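PDB 2CWR: chitinase from Pyrococcus furiosus, which is a chitin-degrading enzyme whose chitin-binding domain, the fragment in this structure, probably attaches it to its insoluble substrate. Local coordinates for residues Asp18-Val27 with Gly80-Val91; Asp36-Ala44 with Glu59-Thr67. All coordinates share one frame; numbering follows the deposited sequence.

Contact 1: Asp18-Val27 with Gly80-Val91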
loop_
_atom_site.group_PDB
_atom_site.type_symbol
_atom_site.label_atom_id
_atom_site.label_comp_id
_atom_site.label_asym_id
_atom_site.label_seq_id
_atom_site.Cartn_x
_atom_site.Cartn_y
_atom_site.Cartn_z
ATOM N N ASP A 18 -1.386 -14.709 2.296
ATOM C CA ASP A 18 -2.398 -14.780 3.346
ATOM C C ASP A 18 -2.280 -16.096 4.107
ATOM O O ASP A 18 -2.157 -17.161 3.505
ATOM C CB ASP A 18 -3.793 -14.645 2.727
ATOM C CG ASP A 18 -4.894 -14.585 3.769
ATOM O OD1 ASP A 18 -5.159 -15.615 4.424
ATOM O OD2 ASP A 18 -5.494 -13.502 3.931
ATOM N N TRP A 19 -2.318 -16.014 5.434
ATOM C CA TRP A 19 -2.196 -17.202 6.271
ATOM C C TRP A 19 -3.381 -17.400 7.208
ATOM O O TRP A 19 -3.242 -17.997 8.276
ATOM C CB TRP A 19 -0.892 -17.135 7.077
ATOM C CG TRP A 19 -0.762 -15.903 7.926
ATOM C CD1 TRP A 19 -1.400 -15.646 9.105
ATOM C CD2 TRP A 19 0.048 -14.751 7.649
ATOM N NE1 TRP A 19 -1.039 -14.405 9.580
ATOM C CE2 TRP A 19 -0.152 -13.835 8.705
ATOM C CE3 TRP A 19 0.923 -14.405 6.607
ATOM C CZ2 TRP A 19 0.492 -12.592 8.753
ATOM C CZ3 TRP A 19 1.564 -13.167 6.655
ATOM C CH2 TRP A 19 1.343 -12.277 7.723
ATOM N N GLY A 20 -4.545 -16.897 6.807
ATOM C CA GLY A 20 -5.739 -17.049 7.622
ATOM C C GLY A 20 -6.095 -15.843 8.470
ATOM O O GLY A 20 -6.999 -15.080 8.128
ATOM N N SER A 21 -5.386 -15.676 9.581
ATOM C CA SER A 21 -5.629 -14.568 10.497
ATOM C C SER A 21 -4.939 -13.288 10.040
ATOM O O SER A 21 -5.211 -12.203 10.559
ATOM C CB SER A 21 -5.135 -14.934 11.897
ATOM O OG SER A 21 -3.744 -15.213 11.884
ATOM N N GLY A 22 -4.041 -13.420 9.070
ATOM C CA GLY A 22 -3.329 -12.256 8.577
ATOM C C GLY A 22 -2.781 -12.472 7.185
ATOM O O GLY A 22 -2.900 -13.563 6.626
ATOM N N ALA A 23 -2.175 -11.429 6.625
ATOM C CA ALA A 23 -1.605 -11.515 5.287
ATOM C C ALA A 23 -0.558 -10.429 5.085
ATOM O O ALA A 23 -0.691 -9.321 5.608
ATOM C CB ALA A 23 -2.710 -11.376 4.239
ATOM N N GLU A 24 0.488 -10.757 4.333
ATOM C CA GLU A 24 1.548 -9.799 4.050
ATOM C C GLU A 24 1.420 -9.279 2.626
ATOM O O GLU A 24 1.188 -10.048 1.688
ATOM C CB GLU A 24 2.932 -10.431 4.221
ATOM C CG GLU A 24 4.065 -9.435 3.943
ATOM C CD GLU A 24 5.451 -9.988 4.230
ATOM O OE1 GLU A 24 5.574 -10.860 5.116
ATOM O OE2 GLU A 24 6.423 -9.534 3.582
ATOM N N TYR A 25 1.573 -7.967 2.482
ATOM C CA TYR A 25 1.498 -7.309 1.192
ATOM C C TYR A 25 2.832 -6.636 0.888
ATOM O O TYR A 25 3.242 -5.706 1.583
ATOM C CB TYR A 25 0.378 -6.265 1.194
ATOM C CG TYR A 25 -0.997 -6.870 1.369
ATOM C CD1 TYR A 25 -1.450 -7.280 2.625
ATOM C CD2 TYR A 25 -1.826 -7.080 0.267
ATOM C CE1 TYR A 25 -2.697 -7.889 2.776
ATOM C CE2 TYR A 25 -3.073 -7.686 0.408
ATOM C CZ TYR A 25 -3.500 -8.089 1.663
ATOM O OH TYR A 25 -4.730 -8.691 1.805
ATOM N N ASP A 26 3.513 -7.126 -0.143
ATOM C CA ASP A 26 4.801 -6.573 -0.562
ATOM C C ASP A 26 4.517 -5.785 -1.830
ATOM O O ASP A 26 4.262 -6.365 -2.886
ATOM C CB ASP A 26 5.789 -7.702 -0.853
ATOM C CG ASP A 26 6.151 -8.491 0.394
ATOM O OD1 ASP A 26 6.475 -9.691 0.269
ATOM O OD2 ASP A 26 6.121 -7.908 1.496
ATOM N N VAL A 27 4.559 -4.464 -1.714
ATOM C CA VAL A 27 4.255 -3.581 -2.829
ATOM C C VAL A 27 5.477 -3.036 -3.554
ATOM O O VAL A 27 6.487 -2.710 -2.931
ATOM C CB VAL A 27 3.412 -2.368 -2.344
ATOM C CG1 VAL A 27 3.014 -1.487 -3.520
ATOM C CG2 VAL A 27 2.175 -2.860 -1.590
ATOM N N GLY A 80 6.008 -2.456 2.301
ATOM C CA GLY A 80 5.077 -3.523 2.592
ATOM C C GLY A 80 4.382 -3.358 3.921
ATOM O O GLY A 80 4.745 -2.505 4.729
ATOM N N PHE A 81 3.374 -4.190 4.143
ATOM C CA PHE A 81 2.620 -4.135 5.381
ATOM C C PHE A 81 1.903 -5.448 5.615
ATOM O O PHE A 81 1.732 -6.254 4.698
ATOM C CB PHE A 81 1.617 -2.972 5.341
ATOM C CG PHE A 81 0.671 -3.011 4.170
ATOM C CD1 PHE A 81 -0.602 -3.556 4.303
ATOM C CD2 PHE A 81 1.053 -2.499 2.930
ATOM C CE1 PHE A 81 -1.483 -3.590 3.222
ATOM C CE2 PHE A 81 0.177 -2.528 1.844
ATOM C CZ PHE A 81 -1.093 -3.075 1.993
ATOM N N ILE A 82 1.508 -5.664 6.862
ATOM C CA ILE A 82 0.802 -6.874 7.250
ATOM C C ILE A 82 -0.573 -6.457 7.742
ATOM O O ILE A 82 -0.710 -5.478 8.477
ATOM C CB ILE A 82 1.571 -7.618 8.365
ATOM C CG1 ILE A 82 2.864 -8.205 7.784
ATOM C CG2 ILE A 82 0.691 -8.699 8.986
ATOM C CD1 ILE A 82 3.738 -8.916 8.801
ATOM N N VAL A 83 -1.593 -7.188 7.313
ATOM C CA VAL A 83 -2.955 -6.879 7.711
ATOM C C VAL A 83 -3.550 -8.061 8.453
ATOM O O VAL A 83 -3.458 -9.202 7.998
ATOM C CB VAL A 83 -3.844 -6.566 6.482
ATOM C CG1 VAL A 83 -5.259 -6.232 6.932
ATOM C CG2 VAL A 83 -3.260 -5.403 5.698
ATOM N N ASN A 84 -4.148 -7.780 9.602
ATOM C CA ASN A 84 -4.778 -8.816 10.407
ATOM C C ASN A 84 -6.279 -8.620 10.305
ATOM O O ASN A 84 -6.759 -7.492 10.223
ATOM C CB ASN A 84 -4.336 -8.699 11.867
ATOM C CG ASN A 84 -2.837 -8.858 12.039
ATOM O OD1 ASN A 84 -2.156 -7.953 12.533
ATOM N ND2 ASN A 84 -2.311 -10.009 11.636
ATOM N N GLY A 85 -7.028 -9.716 10.302
ATOM C CA GLY A 85 -8.467 -9.584 10.211
ATOM C C GLY A 85 -9.187 -10.896 10.003
ATOM O O GLY A 85 -8.601 -11.968 10.157
ATOM N N PRO A 86 -10.475 -10.834 9.642
ATOM C CA PRO A 86 -11.295 -12.027 9.408
ATOM C C PRO A 86 -10.747 -12.877 8.268
ATOM O O PRO A 86 -10.106 -12.361 7.354
ATOM C CB PRO A 86 -12.664 -11.443 9.060
ATOM C CG PRO A 86 -12.668 -10.110 9.750
ATOM C CD PRO A 86 -11.274 -9.609 9.472
ATOM N N GLN A 87 -10.999 -14.181 8.331
ATOM C CA GLN A 87 -10.563 -15.091 7.276
ATOM C C GLN A 87 -11.153 -14.561 5.970
ATOM O O GLN A 87 -12.292 -14.095 5.944
ATOM C CB GLN A 87 -11.083 -16.503 7.555
ATOM C CG GLN A 87 -10.804 -17.505 6.450
ATOM C CD GLN A 87 -11.370 -18.876 6.759
ATOM O OE1 GLN A 87 -10.903 -19.564 7.669
ATOM N NE2 GLN A 87 -12.391 -19.278 6.006
ATOM N N GLY A 88 -10.377 -14.636 4.895
ATOM C CA GLY A 88 -10.822 -14.123 3.610
ATOM C C GLY A 88 -9.915 -12.957 3.250
ATOM O O GLY A 88 -9.045 -12.598 4.043
ATOM N N ASP A 89 -10.103 -12.360 2.076
ATOM C CA ASP A 89 -9.258 -11.237 1.668
ATOM C C ASP A 89 -9.248 -10.147 2.735
ATOM O O ASP A 89 -10.303 -9.691 3.177
ATOM C CB ASP A 89 -9.741 -10.650 0.340
ATOM C CG ASP A 89 -9.613 -11.628 -0.808
ATOM O OD1 ASP A 89 -8.671 -12.447 -0.786
ATOM O OD2 ASP A 89 -10.444 -11.568 -1.738
ATOM N N LYS A 90 -8.047 -9.737 3.138
ATOM C CA LYS A 90 -7.870 -8.716 4.166
ATOM C C LYS A 90 -7.958 -7.305 3.598
ATOM O O LYS A 90 -8.221 -6.347 4.325
ATOM C CB LYS A 90 -6.505 -8.893 4.841
ATOM C CG LYS A 90 -6.250 -10.286 5.391
ATOM C CD LYS A 90 -7.179 -10.600 6.550
ATOM C CE LYS A 90 -6.934 -12.001 7.093
ATOM N NZ LYS A 90 -7.219 -13.051 6.077
ATOM N N VAL A 91 -7.725 -7.187 2.295
ATOM C CA VAL A 91 -7.755 -5.898 1.616
ATOM C C VAL A 91 -8.688 -5.945 0.413
ATOM O O VAL A 91 -8.737 -6.945 -0.302
ATOM C CB VAL A 91 -6.330 -5.506 1.157
ATOM C CG1 VAL A 91 -6.370 -4.256 0.307
ATOM C CG2 VAL A 91 -5.442 -5.294 2.374
HETATM O O HOH W 1 -5.671 -11.405 2.160
HETATM O O HOH W 2 -8.023 -15.774 4.865
HETATM O O HOH W 3 -6.339 -9.066 -0.263
#
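Tyr25 pairs with Phe81 and Ala23 with Val83 through backbone hydrogen bonds. They join strands 22-27 and 80-84, which run antiparallel in the four-stranded sheet of a beta-sandwich, the fold expected of this cellulose-binding-domain family. Gly85 N donates to Ser21 O at 3.1 Å.

Apolar contacts fill the inner face. Tyr25 CB sits over the Phe81 ring, 3.8 Å from its centroid, in a CH-pi contact. The two rings are nearly parallel, at 8°, but offset, their centroids 5.1 Å apart. Phe81 CG lies between its backbone N and carbonyl carbon (chi1 56°), which turns the ring back under Tyr25. Val91 CG2 packs over one face of the Tyr25 ring, 3.5 Å from CZ.

On the other face, Ile82 CG2 meets the edge of the exposed Trp19 ring, 3.8 Å from CH2. Glu24 and Asp26 there touch Trp53 of strand 48-53. Tryptophans on a sheet face commonly bind sugar in this family, so this is probably the chitin-binding surface.

Polar contacts gather at Lys90, which folds back through its second torsion (-67°). Its NZ donates to Gly88 O and to Gly20 O, the latter at 2.9 Å and from above the carbonyl plane. NZ also forms a salt bridge with Asp18 OD2, 2.8 Å away, on its syn lone pair. An Asx turn, in which Asp18 OD1 accepts from Gly20 N, holds the carboxylate for the lysine.

Contact 2: Asp36-Ala44 with Glu59-Thr67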
loop_
_atom_site.group_PDB
_atom_site.type_symbol
_atom_site.label_atom_id
_atom_site.label_comp_id
_atom_site.label_asym_id
_atom_site.label_seq_id
_atom_site.Cartn_x
_atom_site.Cartn_y
_atom_site.Cartn_z
ATOM N N ASP A 36 6.689 11.867 -4.375
ATOM C CA ASP A 36 6.313 11.688 -2.979
ATOM C C ASP A 36 4.924 11.081 -3.166
ATOM O O ASP A 36 3.903 11.729 -2.949
ATOM C CB ASP A 36 6.243 13.041 -2.266
ATOM C CG ASP A 36 6.223 12.907 -0.750
ATOM O OD1 ASP A 36 6.310 13.946 -0.062
ATOM O OD2 ASP A 36 6.118 11.771 -0.244
ATOM N N TRP A 37 4.917 9.827 -3.607
ATOM C CA TRP A 37 3.701 9.082 -3.908
ATOM C C TRP A 37 2.739 8.800 -2.761
ATOM O O TRP A 37 3.037 9.045 -1.597
ATOM C CB TRP A 37 4.074 7.757 -4.582
ATOM C CG TRP A 37 5.099 6.962 -3.826
ATOM C CD1 TRP A 37 6.441 6.919 -4.062
ATOM C CD2 TRP A 37 4.859 6.096 -2.711
ATOM N NE1 TRP A 37 7.056 6.075 -3.166
ATOM C CE2 TRP A 37 6.107 5.557 -2.325
ATOM C CE3 TRP A 37 3.710 5.724 -2.000
ATOM C CZ2 TRP A 37 6.241 4.662 -1.255
ATOM C CZ3 TRP A 37 3.842 4.834 -0.934
ATOM C CH2 TRP A 37 5.101 4.314 -0.574
ATOM N N THR A 38 1.576 8.272 -3.125
ATOM C CA THR A 38 0.534 7.920 -2.171
ATOM C C THR A 38 -0.110 6.613 -2.612
ATOM O O THR A 38 -0.431 6.447 -3.785
ATOM C CB THR A 38 -0.572 8.993 -2.123
ATOM O OG1 THR A 38 -0.028 10.222 -1.633
ATOM C CG2 THR A 38 -1.709 8.552 -1.212
ATOM N N VAL A 39 -0.276 5.681 -1.680
ATOM C CA VAL A 39 -0.935 4.416 -1.990
ATOM C C VAL A 39 -2.075 4.283 -0.993
ATOM O O VAL A 39 -1.850 4.248 0.219
ATOM C CB VAL A 39 0.027 3.208 -1.870
ATOM C CG1 VAL A 39 -0.751 1.905 -2.010
ATOM C CG2 VAL A 39 1.087 3.283 -2.965
ATOM N N LYS A 40 -3.301 4.252 -1.504
ATOM C CA LYS A 40 -4.475 4.144 -0.648
ATOM C C LYS A 40 -4.935 2.702 -0.576
ATOM O O LYS A 40 -5.076 2.029 -1.594
ATOM C CB LYS A 40 -5.605 5.031 -1.181
ATOM C CG LYS A 40 -5.263 6.514 -1.172
ATOM C CD LYS A 40 -6.452 7.370 -1.578
ATOM C CE LYS A 40 -6.141 8.850 -1.393
ATOM N NZ LYS A 40 -7.312 9.711 -1.722
ATOM N N VAL A 41 -5.175 2.234 0.640
ATOM C CA VAL A 41 -5.597 0.863 0.856
ATOM C C VAL A 41 -6.943 0.800 1.561
ATOM O O VAL A 41 -7.104 1.353 2.645
ATOM C CB VAL A 41 -4.560 0.100 1.710
ATOM C CG1 VAL A 41 -5.072 -1.293 2.040
ATOM C CG2 VAL A 41 -3.229 0.011 0.963
ATOM N N LYS A 42 -7.911 0.137 0.935
ATOM C CA LYS A 42 -9.226 -0.013 1.546
ATOM C C LYS A 42 -9.219 -1.381 2.203
ATOM O O LYS A 42 -9.098 -2.404 1.527
ATOM C CB LYS A 42 -10.339 0.067 0.498
ATOM C CG LYS A 42 -11.743 0.078 1.103
ATOM C CD LYS A 42 -12.822 0.144 0.038
ATOM C CE LYS A 42 -14.200 0.367 0.656
ATOM N NZ LYS A 42 -14.549 -0.674 1.665
ATOM N N LEU A 43 -9.331 -1.390 3.526
ATOM C CA LEU A 43 -9.309 -2.622 4.300
ATOM C C LEU A 43 -10.652 -3.342 4.296
ATOM O O LEU A 43 -11.704 -2.716 4.168
ATOM C CB LEU A 43 -8.911 -2.314 5.743
ATOM C CG LEU A 43 -7.547 -1.644 5.933
ATOM C CD1 LEU A 43 -7.421 -1.117 7.354
ATOM C CD2 LEU A 43 -6.451 -2.645 5.616
ATOM N N ALA A 44 -10.605 -4.661 4.430
ATOM C CA ALA A 44 -11.826 -5.452 4.481
ATOM C C ALA A 44 -12.436 -5.218 5.858
ATOM O O ALA A 44 -11.761 -4.734 6.769
ATOM C CB ALA A 44 -11.510 -6.926 4.295
ATOM N N GLU A 59 -4.003 6.164 9.059
ATOM C CA GLU A 59 -5.138 5.255 9.089
ATOM C C GLU A 59 -6.404 5.922 9.613
ATOM O O GLU A 59 -6.360 6.749 10.527
ATOM C CB GLU A 59 -4.765 4.046 9.959
ATOM C CG GLU A 59 -5.460 2.747 9.604
ATOM C CD GLU A 59 -4.787 1.530 10.234
ATOM O OE1 GLU A 59 -5.283 0.398 10.028
ATOM O OE2 GLU A 59 -3.759 1.702 10.930
ATOM N N GLY A 60 -7.530 5.559 9.008
ATOM C CA GLY A 60 -8.818 6.099 9.405
ATOM C C GLY A 60 -9.861 4.998 9.330
ATOM O O GLY A 60 -9.517 3.815 9.338
ATOM N N ASN A 61 -11.132 5.378 9.249
ATOM C CA ASN A 61 -12.214 4.399 9.175
ATOM C C ASN A 61 -12.117 3.498 7.944
ATOM O O ASN A 61 -12.515 3.886 6.846
ATOM C CB ASN A 61 -13.573 5.110 9.175
ATOM C CG ASN A 61 -13.844 5.861 10.465
ATOM O OD1 ASN A 61 -14.913 6.448 10.642
ATOM N ND2 ASN A 61 -12.875 5.849 11.375
ATOM N N GLY A 62 -11.580 2.296 8.136
ATOM C CA GLY A 62 -11.455 1.345 7.043
ATOM C C GLY A 62 -10.527 1.724 5.901
ATOM O O GLY A 62 -10.486 1.036 4.882
ATOM N N TYR A 63 -9.779 2.810 6.058
ATOM C CA TYR A 63 -8.857 3.246 5.015
ATOM C C TYR A 63 -7.455 3.452 5.564
ATOM O O TYR A 63 -7.280 3.841 6.717
ATOM C CB TYR A 63 -9.345 4.549 4.376
ATOM C CG TYR A 63 -10.309 4.356 3.225
ATOM C CD1 TYR A 63 -9.905 3.724 2.048
ATOM C CD2 TYR A 63 -11.625 4.814 3.307
ATOM C CE1 TYR A 63 -10.786 3.554 0.978
ATOM C CE2 TYR A 63 -12.514 4.649 2.243
ATOM C CZ TYR A 63 -12.088 4.020 1.084
ATOM O OH TYR A 63 -12.961 3.858 0.031
ATOM N N VAL A 64 -6.458 3.179 4.731
ATOM C CA VAL A 64 -5.069 3.357 5.126
ATOM C C VAL A 64 -4.353 4.039 3.972
ATOM O O VAL A 64 -4.573 3.701 2.809
ATOM C CB VAL A 64 -4.376 2.006 5.410
ATOM C CG1 VAL A 64 -2.945 2.242 5.873
ATOM C CG2 VAL A 64 -5.154 1.236 6.456
ATOM N N ILE A 65 -3.504 5.007 4.294
ATOM C CA ILE A 65 -2.759 5.729 3.274
ATOM C C ILE A 65 -1.278 5.580 3.564
ATOM O O ILE A 65 -0.812 5.934 4.646
ATOM C CB ILE A 65 -3.112 7.235 3.273
ATOM C CG1 ILE A 65 -4.608 7.420 3.012
ATOM C CG2 ILE A 65 -2.289 7.964 2.216
ATOM C CD1 ILE A 65 -5.056 8.860 3.074
ATOM N N PHE A 66 -0.542 5.043 2.598
ATOM C CA PHE A 66 0.892 4.872 2.753
ATOM C C PHE A 66 1.623 5.899 1.900
ATOM O O PHE A 66 1.244 6.155 0.757
ATOM C CB PHE A 66 1.314 3.460 2.332
ATOM C CG PHE A 66 0.929 2.395 3.313
ATOM C CD1 PHE A 66 1.576 2.300 4.543
ATOM C CD2 PHE A 66 -0.083 1.484 3.012
ATOM C CE1 PHE A 66 1.222 1.314 5.462
ATOM C CE2 PHE A 66 -0.446 0.491 3.925
ATOM C CZ PHE A 66 0.208 0.405 5.150
ATOM N N THR A 67 2.656 6.497 2.481
ATOM C CA THR A 67 3.479 7.486 1.800
ATOM C C THR A 67 4.933 7.088 2.029
ATOM O O THR A 67 5.251 6.403 2.999
ATOM C CB THR A 67 3.214 8.895 2.343
ATOM O OG1 THR A 67 3.282 8.876 3.773
ATOM C CG2 THR A 67 1.833 9.377 1.897
HETATM O O HOH W 4 -13.180 -0.291 3.971
#
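Strands 38-43 and 63-67 are antiparallel neighbours, their axes 4.7 Å apart at closest approach and their directions at 158°. Val39 with Phe66 and Val41 with Val64 are hydrogen-bonded pairs. The bond from Phe66 N to Val39 O, 2.8 Å, is almost straight at 178°. Leu43 N donates to Gly62 O and extends the pairing into the turn.

The inward face is apolar. In Val41, CG1 is anti to the backbone N (chi1 175°), and CG2 reaches the edge of the Phe66 ring, 4.0 Å from CD2. Val64 CG1 lies over one face of that ring. The other branch of Val64, CG2, is pressed tightly against Leu43 CD1 at 3.4 Å. Trp37 places CH2 so that Thr67 C lies over a face of the indole, while NE1 donates a hydrogen bond to Asn72 O.

The outward face is mixed. The Lys42 chain runs obliquely past Tyr63, with CB 3.5 Å from CE1 and CD near OH. Lys42 NZ forms a salt bridge with Glu92 and donates to a water within hydrogen-bonding distance of Leu43 O and Gly62 O. Thr38 CG2 meets Ile65 CG2 at 3.5 Å.

Within the five-stranded sheet, strand 38-43 is flanked by 91-98 and strand 63-68 by 55-60. The inward side chains pack on strand 76-84 of the opposing sheet, Val39 on Phe79, Val41 on Phe81 and Leu43 on Val83.

Contact 1 belongs to the four-stranded sheet and contact 2 to the five-stranded one, so together they sample both layers of the sandwich. Their centres are 14 Å apart. The layers meet where the Phe81 and Phe66 rings stack, Phe81 CD2 lying 3.5 Å from Phe66 CE2. At one end the segments also meet through backbone: Ala44 N probably donates to Lys90 O at 2.9 Å. Val91 CG1 packs 3.5 Å from Lys42 O. Here the chain leaving contact 1 enters strand 91-98, the neighbour of strand 38-43. The outer face of contact 1, with Trp19, is probably part of the chitin-binding surface, an inference from the family. Contact 2 is structural packing in the opposite layer.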